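PDB 1DYQ: enterotoxin type A from Staphylococcus aureus, which acts as a superantigen and food-poisoning toxin, activating the host immune system by binding MHC class II and T-cell receptor molecules. Local coordinates for residues L24-N34 with R161-N172. The protein carries 3 engineered substitutions. Numbering follows the deposited sequence. Where two conformers were deposited one is given.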
ATOM      1  N   LEU A  24      12.067 -10.706   4.942  1.00 14.68           N
ATOM      2  CA  LEU A  24      12.463 -10.038   3.685  1.00 13.82           C
ATOM      3  C   LEU A  24      11.723 -10.635   2.503  1.00 14.08           C
ATOM      4  O   LEU A  24      11.272  -9.946   1.602  1.00 15.52           O
ATOM      5  CB  LEU A  24      13.974 -10.190   3.523  0.50 17.09           C
ATOM      6  CG  LEU A  24      14.755  -9.087   2.848  0.50 18.13           C
ATOM      7  CD1 LEU A  24      14.409  -7.717   3.391  0.50 17.21           C
ATOM      8  CD2 LEU A  24      16.262  -9.355   2.962  0.50 16.72           C
ATOM      9  N   GLY A  25      11.600 -11.965   2.533  1.00 13.95           N
ATOM     10  CA  GLY A  25      10.867 -12.678   1.495  1.00 13.61           C
ATOM     11  C   GLY A  25       9.391 -12.223   1.486  1.00 11.49           C
ATOM     12  O   GLY A  25       8.857 -12.095   0.387  1.00 12.11           O
ATOM     13  N   ASN A  26       8.780 -12.068   2.645  1.00 11.87           N
ATOM     14  CA  ASN A  26       7.388 -11.613   2.692  1.00 11.40           C
ATOM     15  C   ASN A  26       7.257 -10.183   2.170  1.00 12.88           C
ATOM     16  O   ASN A  26       6.316  -9.858   1.458  1.00 13.18           O
ATOM     17  CB  ASN A  26       6.778 -11.725   4.061  1.00 11.84           C
ATOM     18  CG  ASN A  26       6.615 -13.174   4.539  1.00 13.59           C
ATOM     19  OD1 ASN A  26       6.528 -14.054   3.667  1.00 15.83           O
ATOM     20  ND2 ASN A  26       6.528 -13.348   5.824  1.00 15.89           N
ATOM     21  N   LEU A  27       8.195  -9.307   2.578  1.00 12.78           N
ATOM     22  CA  LEU A  27       8.122  -7.920   2.094  1.00 13.68           C
ATOM     23  C   LEU A  27       8.290  -7.827   0.610  1.00 10.67           C
ATOM     24  O   LEU A  27       7.609  -7.067  -0.094  1.00 11.26           O
ATOM     25  CB  LEU A  27       9.222  -7.083   2.808  1.00 12.48           C
ATOM     26  CG  LEU A  27       8.842  -6.608   4.202  1.00 14.05           C
ATOM     27  CD1 LEU A  27      10.101  -6.316   5.029  1.00 13.81           C
ATOM     28  CD2 LEU A  27       7.925  -5.410   4.142  1.00 15.01           C
ATOM     29  N   LYS A  28       9.249  -8.600   0.026  1.00 10.49           N
ATOM     30  CA  LYS A  28       9.430  -8.586  -1.402  1.00 10.95           C
ATOM     31  C   LYS A  28       8.202  -9.086  -2.147  1.00 12.68           C
ATOM     32  O   LYS A  28       7.774  -8.557  -3.144  1.00 12.79           O
ATOM     33  CB  LYS A  28      10.649  -9.434  -1.821  1.00 12.69           C
ATOM     34  CG  LYS A  28      10.962  -9.285  -3.296  1.00 13.19           C
ATOM     35  CD  LYS A  28      12.309  -9.957  -3.621  1.00 14.41           C
ATOM     36  CE  LYS A  28      12.518  -9.953  -5.130  1.00 17.32           C
ATOM     37  NZ  LYS A  28      13.759 -10.714  -5.499  1.00 19.39           N
ATOM     38  N   GLN A  29       7.587 -10.169  -1.546  1.00 12.14           N
ATOM     39  CA  GLN A  29       6.359 -10.657  -2.206  1.00 11.58           C
ATOM     40  C   GLN A  29       5.252  -9.619  -2.187  1.00 10.25           C
ATOM     41  O   GLN A  29       4.623  -9.389  -3.229  1.00 11.75           O
ATOM     42  CB  GLN A  29       5.887 -11.928  -1.446  1.00 12.21           C
ATOM     43  CG  GLN A  29       4.552 -12.440  -2.055  1.00 13.10           C
ATOM     44  CD  GLN A  29       4.077 -13.670  -1.286  1.00 15.49           C
ATOM     45  OE1 GLN A  29       4.278 -13.792  -0.102  1.00 17.15           O
ATOM     46  NE2 GLN A  29       3.451 -14.598  -2.025  1.00 16.17           N
ATOM     47  N   ILE A  30       5.020  -8.981  -1.046  1.00 11.77           N
ATOM     48  CA  ILE A  30       3.855  -8.080  -0.934  1.00 13.05           C
ATOM     49  C   ILE A  30       4.043  -6.800  -1.681  1.00 12.41           C
ATOM     50  O   ILE A  30       3.089  -6.173  -2.143  1.00 14.87           O
ATOM     51  CB  ILE A  30       3.448  -7.882   0.523  1.00 17.39           C
ATOM     52  CG1 ILE A  30       1.986  -7.475   0.696  1.00 21.68           C
ATOM     53  CG2 ILE A  30       4.331  -6.843   1.207  1.00 16.43           C
ATOM     54  CD1 ILE A  30       1.105  -7.572  -0.486  1.00 28.82           C
ATOM     55  N   TYR A  31       5.326  -6.371  -1.940  1.00 11.06           N
ATOM     56  CA  TYR A  31       5.524  -5.159  -2.739  1.00  9.79           C
ATOM     57  C   TYR A  31       6.024  -5.392  -4.120  1.00 11.17           C
ATOM     58  O   TYR A  31       6.152  -4.399  -4.911  1.00 13.10           O
ATOM     59  CB  TYR A  31       6.524  -4.220  -1.968  1.00 10.91           C
ATOM     60  CG  TYR A  31       5.848  -3.625  -0.765  1.00  9.14           C
ATOM     61  CD1 TYR A  31       4.816  -2.679  -0.960  1.00 10.09           C
ATOM     62  CD2 TYR A  31       6.184  -3.928   0.535  1.00  9.96           C
ATOM     63  CE1 TYR A  31       4.168  -2.125   0.123  1.00 11.19           C
ATOM     64  CE2 TYR A  31       5.555  -3.377   1.614  1.00 11.13           C
ATOM     65  CZ  TYR A  31       4.512  -2.473   1.417  1.00  9.73           C
ATOM     66  OH  TYR A  31       3.889  -1.886   2.471  1.00 11.94           O
ATOM     67  N   TYR A  32       6.300  -6.607  -4.580  1.00 11.61           N
ATOM     68  CA  TYR A  32       6.835  -6.848  -5.902  1.00 12.20           C
ATOM     69  C   TYR A  32       6.244  -8.065  -6.619  1.00 11.04           C
ATOM     70  O   TYR A  32       6.255  -8.081  -7.834  1.00 14.36           O
ATOM     71  CB  TYR A  32       8.365  -7.001  -5.771  1.00 14.01           C
ATOM     72  CG  TYR A  32       9.146  -6.979  -7.055  1.00 16.40           C
ATOM     73  CD1 TYR A  32       9.214  -5.836  -7.835  1.00 17.60           C
ATOM     74  CD2 TYR A  32       9.872  -8.107  -7.438  1.00 18.02           C
ATOM     75  CE1 TYR A  32       9.967  -5.826  -9.010  1.00 20.48           C
ATOM     76  CE2 TYR A  32      10.620  -8.097  -8.611  1.00 20.24           C
ATOM     77  CZ  TYR A  32      10.640  -6.967  -9.381  1.00 22.17           C
ATOM     78  OH  TYR A  32      11.389  -6.972 -10.547  1.00 25.41           O
ATOM     79  N   TYR A  33       5.665  -8.996  -5.854  1.00 12.72           N
ATOM     80  CA  TYR A  33       5.041 -10.175  -6.509  1.00 13.34           C
ATOM     81  C   TYR A  33       3.568 -10.265  -6.063  1.00 14.51           C
ATOM     82  O   TYR A  33       2.991 -11.360  -6.029  1.00 19.26           O
ATOM     83  CB  TYR A  33       5.757 -11.444  -6.105  1.00 14.33           C
ATOM     84  CG  TYR A  33       7.209 -11.562  -6.523  1.00 14.48           C
ATOM     85  CD1 TYR A  33       7.591 -11.442  -7.837  1.00 15.69           C
ATOM     86  CD2 TYR A  33       8.174 -11.819  -5.552  1.00 15.75           C
ATOM     87  CE1 TYR A  33       8.932 -11.565  -8.206  1.00 15.59           C
ATOM     88  CE2 TYR A  33       9.511 -11.980  -5.915  1.00 17.64           C
ATOM     89  CZ  TYR A  33       9.860 -11.829  -7.224  1.00 16.62           C
ATOM     90  OH  TYR A  33      11.194 -12.009  -7.588  1.00 19.98           O
ATOM     91  N   ASN A  34       2.954  -9.138  -5.838  1.00 12.28           N
ATOM     92  CA  ASN A  34       1.591  -9.080  -5.310  1.00 11.95           C
ATOM     93  C   ASN A  34       0.523  -9.218  -6.399  1.00 13.14           C
ATOM     94  O   ASN A  34       0.766  -9.334  -7.577  1.00 16.08           O
ATOM     95  CB  ASN A  34       1.383  -7.803  -4.514  1.00 12.41           C
ATOM     96  CG  ASN A  34       1.528  -6.524  -5.296  1.00 12.97           C
ATOM     97  OD1 ASN A  34       1.282  -6.457  -6.496  1.00 15.42           O
ATOM     98  ND2 ASN A  34       1.881  -5.415  -4.617  1.00 13.50           N
ATOM     99  N   ARG A 161       7.118   1.536  -3.578  1.00 11.85           N
ATOM    100  CA  ARG A 161       7.971   0.419  -3.184  1.00 12.58           C
ATOM    101  C   ARG A 161       8.225  -0.559  -4.281  1.00 11.62           C
ATOM    102  O   ARG A 161       9.299  -1.190  -4.301  1.00 12.44           O
ATOM    103  CB  ARG A 161       7.396  -0.270  -1.926  1.00 12.44           C
ATOM    104  CG  ARG A 161       7.227   0.687  -0.761  1.00  9.87           C
ATOM    105  CD  ARG A 161       7.265  -0.081   0.563  1.00  9.04           C
ATOM    106  NE  ARG A 161       6.555   0.608   1.590  1.00 10.96           N
ATOM    107  CZ  ARG A 161       6.484   0.288   2.881  1.00 12.45           C
ATOM    108  NH1 ARG A 161       7.201  -0.717   3.363  1.00 12.75           N
ATOM    109  NH2 ARG A 161       5.687   0.973   3.692  1.00 11.11           N
ATOM    110  N   ARG A 162       7.356  -0.694  -5.294  1.00 11.88           N
ATOM    111  CA  ARG A 162       7.620  -1.566  -6.418  1.00 12.82           C
ATOM    112  C   ARG A 162       8.854  -1.042  -7.201  1.00 13.81           C
ATOM    113  O   ARG A 162       9.749  -1.808  -7.478  1.00 13.87           O
ATOM    114  CB  ARG A 162       6.449  -1.672  -7.390  1.00 13.64           C
ATOM    115  CG  ARG A 162       6.738  -2.568  -8.591  1.00 13.59           C
ATOM    116  CD  ARG A 162       5.465  -2.763  -9.444  1.00 14.81           C
ATOM    117  NE  ARG A 162       4.577  -3.669  -8.716  1.00 15.15           N
ATOM    118  CZ  ARG A 162       4.720  -4.974  -8.628  1.00 15.18           C
ATOM    119  NH1 ARG A 162       5.684  -5.615  -9.249  1.00 15.77           N
ATOM    120  NH2 ARG A 162       3.876  -5.657  -7.837  1.00 17.08           N
ATOM    121  N   TYR A 163       8.887   0.290  -7.312  1.00 12.90           N
ATOM    122  CA  TYR A 163      10.068   0.918  -7.969  1.00 15.32           C
ATOM    123  C   TYR A 163      11.295   0.748  -7.098  1.00 13.58           C
ATOM    124  O   TYR A 163      12.388   0.452  -7.669  1.00 14.83           O
ATOM    125  CB  TYR A 163       9.757   2.406  -8.192  1.00 14.77           C
ATOM    126  CG  TYR A 163      10.993   3.188  -8.663  1.00 16.51           C
ATOM    127  CD1 TYR A 163      11.439   3.079  -9.954  1.00 21.13           C
ATOM    128  CD2 TYR A 163      11.661   3.978  -7.742  1.00 18.82           C
ATOM    129  CE1 TYR A 163      12.574   3.789 -10.364  1.00 21.59           C
ATOM    130  CE2 TYR A 163      12.818   4.668  -8.147  1.00 22.89           C
ATOM    131  CZ  TYR A 163      13.231   4.563  -9.442  1.00 22.96           C
ATOM    132  OH  TYR A 163      14.355   5.282  -9.850  1.00 25.89           O
ATOM    133  N   LEU A 164      11.205   0.871  -5.794  1.00 13.55           N
ATOM    134  CA  LEU A 164      12.383   0.695  -4.934  1.00 14.50           C
ATOM    135  C   LEU A 164      12.926  -0.712  -5.062  1.00 16.03           C
ATOM    136  O   LEU A 164      14.137  -0.925  -5.008  1.00 14.41           O
ATOM    137  CB  LEU A 164      12.125   1.067  -3.499  1.00 12.47           C
ATOM    138  CG  LEU A 164      11.678   2.514  -3.231  1.00 11.85           C
ATOM    139  CD1 LEU A 164      11.418   2.754  -1.768  1.00 13.33           C
ATOM    140  CD2 LEU A 164      12.750   3.489  -3.782  1.00 15.34           C
ATOM    141  N   GLN A 165      12.038  -1.705  -5.167  1.00 14.06           N
ATOM    142  CA  GLN A 165      12.538  -3.079  -5.378  1.00 13.66           C
ATOM    143  C   GLN A 165      13.224  -3.197  -6.715  1.00 14.43           C
ATOM    144  O   GLN A 165      14.334  -3.776  -6.803  1.00 15.31           O
ATOM    145  CB  GLN A 165      11.318  -4.055  -5.288  1.00 12.55           C
ATOM    146  CG  GLN A 165      11.784  -5.514  -5.427  1.00 12.29           C
ATOM    147  CD  GLN A 165      12.702  -5.918  -4.289  1.00 13.30           C
ATOM    148  OE1 GLN A 165      12.546  -5.588  -3.135  1.00 17.11           O
ATOM    149  NE2 GLN A 165      13.743  -6.684  -4.683  1.00 17.46           N
ATOM    150  N   GLU A 166      12.660  -2.706  -7.784  1.00 14.10           N
ATOM    151  CA  GLU A 166      13.175  -2.817  -9.121  1.00 17.25           C
ATOM    152  C   GLU A 166      14.521  -2.091  -9.280  1.00 19.04           C
ATOM    153  O   GLU A 166      15.442  -2.654  -9.873  1.00 20.10           O
ATOM    154  CB  GLU A 166      12.189  -2.207 -10.140  1.00 20.93           C
ATOM    155  CG  GLU A 166      12.626  -2.524 -11.583  1.00 27.58           C
ATOM    156  CD  GLU A 166      12.591  -4.036 -11.807  1.00 30.56           C
ATOM    157  OE1 GLU A 166      11.483  -4.598 -11.750  1.00 32.10           O
ATOM    158  OE2 GLU A 166      13.667  -4.640 -11.977  1.00 33.18           O
ATOM    159  N   LYS A 167      14.590  -0.892  -8.739  1.00 17.63           N
ATOM    160  CA  LYS A 167      15.795  -0.059  -8.937  1.00 18.41           C
ATOM    161  C   LYS A 167      16.854  -0.332  -7.915  1.00 17.21           C
ATOM    162  O   LYS A 167      18.068  -0.373  -8.298  1.00 19.82           O
ATOM    163  CB  LYS A 167      15.383   1.413  -8.956  1.00 20.73           C
ATOM    164  CG  LYS A 167      16.545   2.399  -9.045  1.00 23.80           C
ATOM    165  CD  LYS A 167      17.106   2.433 -10.458  1.00 29.68           C
ATOM    166  CE  LYS A 167      18.041   3.632 -10.632  1.00 30.72           C
ATOM    167  NZ  LYS A 167      18.328   3.844 -12.090  1.00 35.84           N
ATOM    168  N   TYR A 168      16.546  -0.498  -6.652  1.00 15.81           N
ATOM    169  CA  TYR A 168      17.499  -0.678  -5.588  1.00 15.85           C
ATOM    170  C   TYR A 168      17.494  -2.045  -4.935  1.00 18.01           C
ATOM    171  O   TYR A 168      18.303  -2.271  -4.008  1.00 18.57           O
ATOM    172  CB  TYR A 168      17.273   0.387  -4.479  1.00 17.50           C
ATOM    173  CG  TYR A 168      17.395   1.794  -5.020  1.00 20.95           C
ATOM    174  CD1 TYR A 168      18.662   2.355  -5.175  1.00 23.28           C
ATOM    175  CD2 TYR A 168      16.293   2.516  -5.461  1.00 19.24           C
ATOM    176  CE1 TYR A 168      18.799   3.630  -5.707  1.00 22.21           C
ATOM    177  CE2 TYR A 168      16.429   3.773  -6.006  1.00 20.68           C
ATOM    178  CZ  TYR A 168      17.696   4.321  -6.125  1.00 22.54           C
ATOM    179  OH  TYR A 168      17.835   5.576  -6.674  1.00 22.64           O
ATOM    180  N   ASN A 169      16.681  -2.991  -5.394  1.00 15.75           N
ATOM    181  CA  ASN A 169      16.622  -4.319  -4.754  1.00 16.43           C
ATOM    182  C   ASN A 169      16.356  -4.207  -3.275  1.00 15.22           C
ATOM    183  O   ASN A 169      16.873  -4.919  -2.417  1.00 15.89           O
ATOM    184  CB  ASN A 169      17.940  -5.094  -4.991  1.00 17.11           C
ATOM    185  CG  ASN A 169      18.247  -5.255  -6.450  1.00 23.00           C
ATOM    186  OD1 ASN A 169      17.400  -5.550  -7.273  1.00 22.61           O
ATOM    187  ND2 ASN A 169      19.536  -5.065  -6.804  1.00 27.55           N
ATOM    188  N   LEU A 170      15.372  -3.370  -2.894  1.00 15.05           N
ATOM    189  CA  LEU A 170      15.118  -3.019  -1.521  1.00 15.30           C
ATOM    190  C   LEU A 170      14.957  -4.166  -0.553  1.00 13.48           C
ATOM    191  O   LEU A 170      15.477  -4.200   0.564  1.00 13.20           O
ATOM    192  CB  LEU A 170      13.852  -2.116  -1.482  1.00 15.40           C
ATOM    193  CG  LEU A 170      13.452  -1.602  -0.130  1.00 15.79           C
ATOM    194  CD1 LEU A 170      14.464  -0.600   0.452  1.00 16.28           C
ATOM    195  CD2 LEU A 170      12.071  -0.929  -0.201  1.00 15.59           C
ATOM    196  N   TYR A 171      14.148  -5.168  -0.984  1.00 14.01           N
ATOM    197  CA  TYR A 171      13.859  -6.296  -0.111  1.00 13.97           C
ATOM    198  C   TYR A 171      14.557  -7.557  -0.522  1.00 16.09           C
ATOM    199  O   TYR A 171      14.177  -8.663  -0.113  1.00 16.85           O
ATOM    200  CB  TYR A 171      12.347  -6.451   0.063  1.00 14.09           C
ATOM    201  CG  TYR A 171      11.655  -5.277   0.718  1.00 11.62           C
ATOM    202  CD1 TYR A 171      12.064  -4.776   1.945  1.00 12.12           C
ATOM    203  CD2 TYR A 171      10.582  -4.659   0.075  1.00 12.41           C
ATOM    204  CE1 TYR A 171      11.419  -3.694   2.540  1.00 12.30           C
ATOM    205  CE2 TYR A 171       9.920  -3.593   0.678  1.00 12.23           C
ATOM    206  CZ  TYR A 171      10.345  -3.123   1.894  1.00 11.46           C
ATOM    207  OH  TYR A 171       9.705  -2.057   2.482  1.00 12.67           O
ATOM    208  N   ASN A 172      15.643  -7.411  -1.305  1.00 16.40           N
ATOM    209  CA  ASN A 172      16.519  -8.549  -1.579  1.00 15.98           C
ATOM    210  C   ASN A 172      17.435  -8.779  -0.381  1.00 17.86           C
ATOM    211  O   ASN A 172      17.728  -7.855   0.386  1.00 17.80           O
ATOM    212  CB  ASN A 172      17.410  -8.302  -2.806  1.00 16.96           C
ATOM    213  CG  ASN A 172      16.742  -8.680  -4.098  1.00 19.09           C
ATOM    214  OD1 ASN A 172      15.507  -8.867  -4.107  1.00 20.20           O
ATOM    215  ND2 ASN A 172      17.489  -8.779  -5.184  1.00 18.10           N
TER
HETATM  216  O   HOH W   1       3.042  -8.165  -8.855  1.00 19.12           O
HETATM  217  O   HOH W   2       2.472  -3.079  -6.743  1.00 15.49           O
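Leu27 sets its CB over the ring of Tyr171 in a helix-to-helix contact of the two-domain superantigen fold: helix 23-32 packs on helix 153-168, the long helix of the beta-grasp domain, and on the turn after it. The axes of 24-32 and 161-168 pass 9.1 Å apart at 116°. Leu27 CB is 3.7 Å from the centroid of the Tyr171 ring and almost straight above it, a CH-pi contact; Leu170 CD2 covers the opposite face. That ring is also held at its hydroxyl, where Tyr171 OH meets Arg161 NH1 and Leu199 O. The Lys28 chain, extended beyond CG, crosses Gln165 at about a right angle and carries NZ to Asn172 OD1 (2.9 Å), where it makes a hydrogen bond. Gln165 in turn fixes the turn, its OE1 accepting from Tyr171 N at 2.7 Å.

At Tyr31 the partner is Arg161: Arg161 CD lies 3.6 Å from the centroid of the Tyr31 ring, a CH-pi contact over its face, and ring and guanidinium planes are only 14° apart, with Tyr31 OH above the guanidinium centre. Both polar ends have further partners, Tyr214 OH for Tyr31 and a salt bridge to Asp157 for Arg161. With its CG anti to the backbone N (chi1 -168°), Tyr32 swings its ring over Gln165, whose CG sits above one face, toward the rim. Tyr32 OH donates to Glu166 OE1 (2.7 Å) from the syn side, tilted out of the carboxylate plane. Arg162, bent at chi3, turns back to Tyr32 O, which Arg162 NH1 reaches at 2.9 Å. Finally, Asn34 OD1 is hydrogen-bonded to Lys36 NZ, while Asn34 ND2 bonds to Ile30 O and to a water that also accepts from Arg162 NE, at 2.9 Å.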